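Twitching motility protein PilT (Aquifex aeolicus, PDB 2EYU) probably hydrolyses ATP as a P-loop NTPase of the type II/IV secretion family, acting as the motor that retracts pili in twitching motility. Local coordinates at residues A[140-145]-A[152-157]; A[118-123]-A[159-164]. The protein carries 1 engineered substitution. One frame throughout, in Å; residues are numbered along the deposited sequence.

Contact 1: residues A[140-145]-A[152-157]; sequences HRIVDI and EQVRIV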
loop_
_atom_site.group_PDB
_atom_site.type_symbol
_atom_site.label_atom_id
_atom_site.label_comp_id
_atom_site.label_asym_id
_atom_site.label_seq_id
_atom_site.Cartn_x
_atom_site.Cartn_y
_atom_site.Cartn_z
ATOM N N HIS A 140 5.444 -3.384 11.172
ATOM C CA HIS A 140 6.367 -4.279 11.863
ATOM C C HIS A 140 7.303 -5.022 10.932
ATOM O O HIS A 140 8.484 -5.268 11.216
ATOM C CB HIS A 140 5.501 -5.286 12.631
ATOM C CG HIS A 140 4.910 -4.721 13.886
ATOM N ND1 HIS A 140 5.658 -4.083 14.850
ATOM C CD2 HIS A 140 3.642 -4.717 14.342
ATOM C CE1 HIS A 140 4.876 -3.703 15.843
ATOM N NE2 HIS A 140 3.638 -4.074 15.550
ATOM N N ARG A 141 6.807 -5.437 9.764
ATOM C CA ARG A 141 7.691 -6.104 8.814
ATOM C C ARG A 141 8.765 -5.149 8.322
ATOM O O ARG A 141 9.949 -5.476 8.208
ATOM C CB ARG A 141 6.897 -6.640 7.621
ATOM C CG ARG A 141 7.750 -7.066 6.439
ATOM C CD ARG A 141 7.914 -8.562 6.318
ATOM N NE ARG A 141 6.691 -9.332 6.369
ATOM C CZ ARG A 141 6.126 -10.074 5.429
ATOM N NH1 ARG A 141 6.663 -10.201 4.227
ATOM N NH2 ARG A 141 4.986 -10.709 5.687
ATOM N N ILE A 142 8.332 -3.922 8.020
ATOM C CA ILE A 142 9.284 -2.940 7.511
ATOM C C ILE A 142 10.351 -2.689 8.571
ATOM O O ILE A 142 11.538 -2.766 8.276
ATOM C CB ILE A 142 8.619 -1.622 7.102
ATOM C CG1 ILE A 142 7.823 -1.715 5.795
ATOM C CG2 ILE A 142 9.670 -0.516 7.008
ATOM C CD1 ILE A 142 8.676 -2.325 4.691
ATOM N N VAL A 143 9.941 -2.407 9.808
ATOM C CA VAL A 143 10.941 -2.070 10.814
ATOM C C VAL A 143 11.786 -3.260 11.245
ATOM O O VAL A 143 13.011 -3.166 11.361
ATOM C CB VAL A 143 10.234 -1.480 12.055
ATOM C CG1 VAL A 143 11.216 -1.385 13.216
ATOM C CG2 VAL A 143 9.628 -0.139 11.688
ATOM N N ASP A 144 11.127 -4.382 11.509
ATOM C CA ASP A 144 11.724 -5.556 12.131
ATOM C C ASP A 144 12.759 -6.214 11.245
ATOM O O ASP A 144 13.629 -6.993 11.611
ATOM C CB ASP A 144 10.636 -6.594 12.460
ATOM C CG ASP A 144 10.138 -6.498 13.887
ATOM O OD1 ASP A 144 9.316 -5.598 14.157
ATOM O OD2 ASP A 144 10.568 -7.332 14.711
ATOM N N ILE A 145 12.672 -5.904 9.943
ATOM C CA ILE A 145 13.680 -6.581 9.109
ATOM C C ILE A 145 15.046 -5.990 9.415
ATOM O O ILE A 145 16.046 -6.638 9.139
ATOM C CB ILE A 145 13.294 -6.474 7.637
ATOM C CG1 ILE A 145 13.196 -5.046 7.110
ATOM C CG2 ILE A 145 11.983 -7.223 7.406
ATOM C CD1 ILE A 145 11.918 -4.764 6.352
ATOM N N GLU A 152 14.677 1.962 15.893
ATOM C CA GLU A 152 14.184 3.303 16.259
ATOM C C GLU A 152 14.304 4.281 15.092
ATOM O O GLU A 152 13.379 5.037 14.768
ATOM C CB GLU A 152 14.957 3.843 17.463
ATOM C CG GLU A 152 14.734 5.337 17.665
ATOM C CD GLU A 152 13.856 5.628 18.862
ATOM O OE1 GLU A 152 12.619 5.587 18.708
ATOM O OE2 GLU A 152 14.404 5.899 19.950
ATOM N N GLN A 153 15.446 4.214 14.421
ATOM C CA GLN A 153 15.749 4.980 13.220
ATOM C C GLN A 153 14.686 4.809 12.137
ATOM O O GLN A 153 13.988 5.759 11.787
ATOM C CB GLN A 153 17.122 4.596 12.667
ATOM C CG GLN A 153 17.772 5.776 11.947
ATOM C CD GLN A 153 19.126 5.455 11.355
ATOM O OE1 GLN A 153 20.055 5.046 12.047
ATOM N NE2 GLN A 153 19.219 5.632 10.041
ATOM N N VAL A 154 14.555 3.611 11.599
ATOM C CA VAL A 154 13.517 3.246 10.644
ATOM C C VAL A 154 12.135 3.598 11.103
ATOM O O VAL A 154 11.312 4.079 10.311
ATOM C CB VAL A 154 13.503 1.698 10.461
ATOM C CG1 VAL A 154 12.544 1.335 9.340
ATOM C CG2 VAL A 154 14.900 1.188 10.221
ATOM N N ARG A 155 11.829 3.368 12.396
ATOM C CA ARG A 155 10.455 3.702 12.795
ATOM C C ARG A 155 10.153 5.184 12.589
ATOM O O ARG A 155 9.105 5.564 12.063
ATOM C CB ARG A 155 10.192 3.302 14.240
ATOM C CG ARG A 155 8.730 3.283 14.652
ATOM C CD ARG A 155 8.571 3.006 16.137
ATOM N NE ARG A 155 9.826 2.680 16.797
ATOM C CZ ARG A 155 10.420 1.521 17.001
ATOM N NH1 ARG A 155 9.895 0.378 16.580
ATOM N NH2 ARG A 155 11.585 1.479 17.644
ATOM N N ILE A 156 11.064 6.061 12.982
ATOM C CA ILE A 156 10.786 7.507 12.901
ATOM C C ILE A 156 10.944 8.035 11.483
ATOM O O ILE A 156 10.274 9.003 11.127
ATOM C CB ILE A 156 11.675 8.261 13.911
ATOM C CG1 ILE A 156 11.252 8.037 15.363
ATOM C CG2 ILE A 156 11.737 9.751 13.560
ATOM C CD1 ILE A 156 12.359 7.768 16.348
ATOM N N VAL A 157 11.770 7.464 10.623
ATOM C CA VAL A 157 11.748 7.816 9.193
ATOM C C VAL A 157 10.370 7.556 8.615
ATOM O O VAL A 157 9.784 8.379 7.915
ATOM C CB VAL A 157 12.787 6.997 8.403
ATOM C CG1 VAL A 157 12.634 7.167 6.902
ATOM C CG2 VAL A 157 14.214 7.370 8.807
#
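V143 and V154 pack against each other through their methyl groups, CG2 of V143 lying 4.0 Å from CG1 of V154 as the two side chains run past one another in opposite directions. The same V154 methyl also meets I142, whose CG2 stands 4.1 Å away, this time with the side chains nearly perpendicular. With its CG1 anti to the backbone N (chi1 -173°), V154 turns that branch toward the gap between the CG2 methyls of I142 and V143. L158 and L130 carry the apolar layer further on the side of I142.

A charged group borders V143. R155 leaves its helix extended, then folds back at chi3 and turns at chi4, and together these bring NH1 to 4.0 Å from CG1 of V143; the guanidinium meets this methyl at a slant. OD1 of D144 remains 6.5 Å from R155 NH1, too far for a salt bridge. R155 also touches N198.

The short segments approach to 9.2 Å between axes, with their directions 138° apart. Joined by a short connection containing F146, which packs on V154, they form a splayed antiparallel helical hairpin.

Contact 2: residues A[118-123]-A[159-164]; sequences RAAETG and SFILQG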
loop_
_atom_site.group_PDB
_atom_site.type_symbol
_atom_site.label_atom_id
_atom_site.label_comp_id
_atom_site.label_asym_id
_atom_site.label_seq_id
_atom_site.Cartn_x
_atom_site.Cartn_y
_atom_site.Cartn_z
ATOM N N ARG A 118 15.337 5.604 1.259
ATOM C CA ARG A 118 16.093 6.833 0.959
ATOM C C ARG A 118 15.443 7.528 -0.236
ATOM O O ARG A 118 15.305 8.761 -0.235
ATOM C CB ARG A 118 17.576 6.564 0.731
ATOM C CG ARG A 118 18.329 6.234 2.018
ATOM C CD ARG A 118 19.101 7.428 2.563
ATOM N NE ARG A 118 18.628 7.824 3.890
ATOM C CZ ARG A 118 18.945 7.171 5.003
ATOM N NH1 ARG A 118 18.486 7.574 6.179
ATOM N NH2 ARG A 118 19.731 6.094 4.922
ATOM N N ALA A 119 15.036 6.737 -1.236
ATOM C CA ALA A 119 14.337 7.338 -2.366
ATOM C C ALA A 119 13.141 8.164 -1.899
ATOM O O ALA A 119 12.946 9.284 -2.389
ATOM C CB ALA A 119 13.881 6.285 -3.357
ATOM N N ALA A 120 12.359 7.599 -0.981
ATOM C CA ALA A 120 11.159 8.277 -0.501
ATOM C C ALA A 120 11.526 9.568 0.221
ATOM O O ALA A 120 10.748 10.511 0.172
ATOM C CB ALA A 120 10.330 7.410 0.425
ATOM N N GLU A 121 12.675 9.634 0.893
ATOM C CA GLU A 121 13.009 10.855 1.612
ATOM C C GLU A 121 13.688 11.951 0.797
ATOM O O GLU A 121 13.640 13.122 1.193
ATOM C CB GLU A 121 13.990 10.561 2.763
ATOM C CG GLU A 121 14.164 11.827 3.613
ATOM C CD GLU A 121 15.066 11.590 4.808
ATOM O OE1 GLU A 121 15.428 12.561 5.517
ATOM O OE2 GLU A 121 15.411 10.407 5.020
ATOM N N THR A 122 14.338 11.633 -0.305
ATOM C CA THR A 122 15.034 12.618 -1.122
ATOM C C THR A 122 14.238 13.056 -2.344
ATOM O O THR A 122 14.786 13.255 -3.431
ATOM C CB THR A 122 16.356 12.009 -1.610
ATOM O OG1 THR A 122 16.012 10.886 -2.452
ATOM C CG2 THR A 122 17.201 11.436 -0.486
ATOM N N GLY A 123 12.920 13.227 -2.253
ATOM C CA GLY A 123 12.176 13.792 -3.345
ATOM C C GLY A 123 11.574 12.823 -4.326
ATOM O O GLY A 123 11.298 13.177 -5.465
ATOM N N SER A 159 7.638 7.519 10.156
ATOM C CA SER A 159 6.646 8.454 10.684
ATOM C C SER A 159 6.602 9.741 9.881
ATOM O O SER A 159 5.562 10.413 9.874
ATOM C CB SER A 159 6.905 8.738 12.169
ATOM O OG SER A 159 7.944 9.700 12.353
ATOM N N PHE A 160 7.708 10.107 9.222
ATOM C CA PHE A 160 7.722 11.339 8.430
ATOM C C PHE A 160 7.501 11.103 6.940
ATOM O O PHE A 160 7.120 12.009 6.196
ATOM C CB PHE A 160 9.062 12.041 8.540
ATOM C CG PHE A 160 9.358 12.730 9.859
ATOM C CD1 PHE A 160 8.943 14.036 10.059
ATOM C CD2 PHE A 160 10.039 12.030 10.830
ATOM C CE1 PHE A 160 9.242 14.629 11.278
ATOM C CE2 PHE A 160 10.344 12.632 12.039
ATOM C CZ PHE A 160 9.934 13.936 12.244
ATOM N N ILE A 161 7.779 9.896 6.449
ATOM C CA ILE A 161 7.764 9.756 4.987
ATOM C C ILE A 161 6.643 8.825 4.512
ATOM O O ILE A 161 6.341 8.921 3.314
ATOM C CB ILE A 161 9.113 9.262 4.457
ATOM C CG1 ILE A 161 9.417 7.794 4.790
ATOM C CG2 ILE A 161 10.248 10.149 4.961
ATOM C CD1 ILE A 161 10.378 7.134 3.818
ATOM N N LEU A 162 6.067 8.026 5.388
ATOM C CA LEU A 162 4.916 7.177 5.068
ATOM C C LEU A 162 3.727 8.003 4.612
ATOM O O LEU A 162 3.273 8.919 5.304
ATOM C CB LEU A 162 4.533 6.302 6.274
ATOM C CG LEU A 162 3.453 5.243 6.023
ATOM C CD1 LEU A 162 3.811 4.307 4.871
ATOM C CD2 LEU A 162 3.201 4.442 7.290
ATOM N N GLN A 163 3.194 7.702 3.434
ATOM C CA GLN A 163 2.087 8.459 2.855
ATOM C C GLN A 163 0.776 7.705 2.980
ATOM O O GLN A 163 -0.319 8.231 3.161
ATOM C CB GLN A 163 2.384 8.717 1.370
ATOM C CG GLN A 163 3.570 9.686 1.236
ATOM C CD GLN A 163 3.480 10.746 2.325
ATOM O OE1 GLN A 163 2.628 11.627 2.250
ATOM N NE2 GLN A 163 4.344 10.640 3.328
ATOM N N GLY A 164 0.895 6.374 2.882
ATOM C CA GLY A 164 -0.397 5.647 2.972
ATOM C C GLY A 164 -0.101 4.160 2.915
ATOM O O GLY A 164 0.842 3.719 2.250
#
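A120 and I161 make the closest approach between residues 118-123 and 159-164. The methyl CB of A120 projects toward I161 and lies 3.4 Å from its CD1, tighter than a usual van der Waals contact between carbons. I161 reaches across with the longer of its branches: CG1 sits between the backbone N and the carbonyl carbon (chi1 71°), and chi2 near 155° extends the chain so that the terminal methyl meets the alanine. The shorter branch, CG2, comes loosely alongside CB and CG of E121, an exposed residue at the border of the contact. V126 of the neighbouring strand packs on A120 and continues the apolar layer.

The polar bonds lie within a segment or run to residues outside both. At the C-terminal end of helix 110-121, the carbonyl O of R118 accepts both from the backbone N of T122 and from its hydroxyl, OG1 lying 3.2 Å from R118 O and tilted out of the carbonyl plane. The side-chain amide of Q163 turns back on its own chain, NE2 donating to I161 O at a short 2.6 Å. This bond is straight at the N-H (169°) but poorly placed on the acceptor, with NE2 above the carbonyl plane. R192 bonds to both S159 O and L162 O, and I161 pairs through its backbone with L27 of the central sheet.

The chemistry is therefore divided: dispersion between aliphatic groups joins the two segments, while hydrogen bonds, local and to R192 and L27, fix the chain where each helix ends. The small A120 is consistent with the close approach of the backbones (E121 CA to I161 CA 6.3 Å), and the tight carbon pair leaves little slack.

Helix 151-161 takes part in both contacts: V154 and R155 face helix 135-144, and I161 at its C-terminal end meets helix 110-121 just before the chain enters strand 162-171. The centres of contact 1 and contact 2 are about 13 Å apart, and their segments adjoin in sequence without touching otherwise. V157, which packs on L117, extends the approach of helix 151-161 to helix 110-121. Along the chain contact 1 is nested within the loop that contact 2 closes. Contact 2 lies nearer the sheet, where I161 pairs with L27 of strand 26-31; that strand leads into the probable Walker A loop containing G32 and K38.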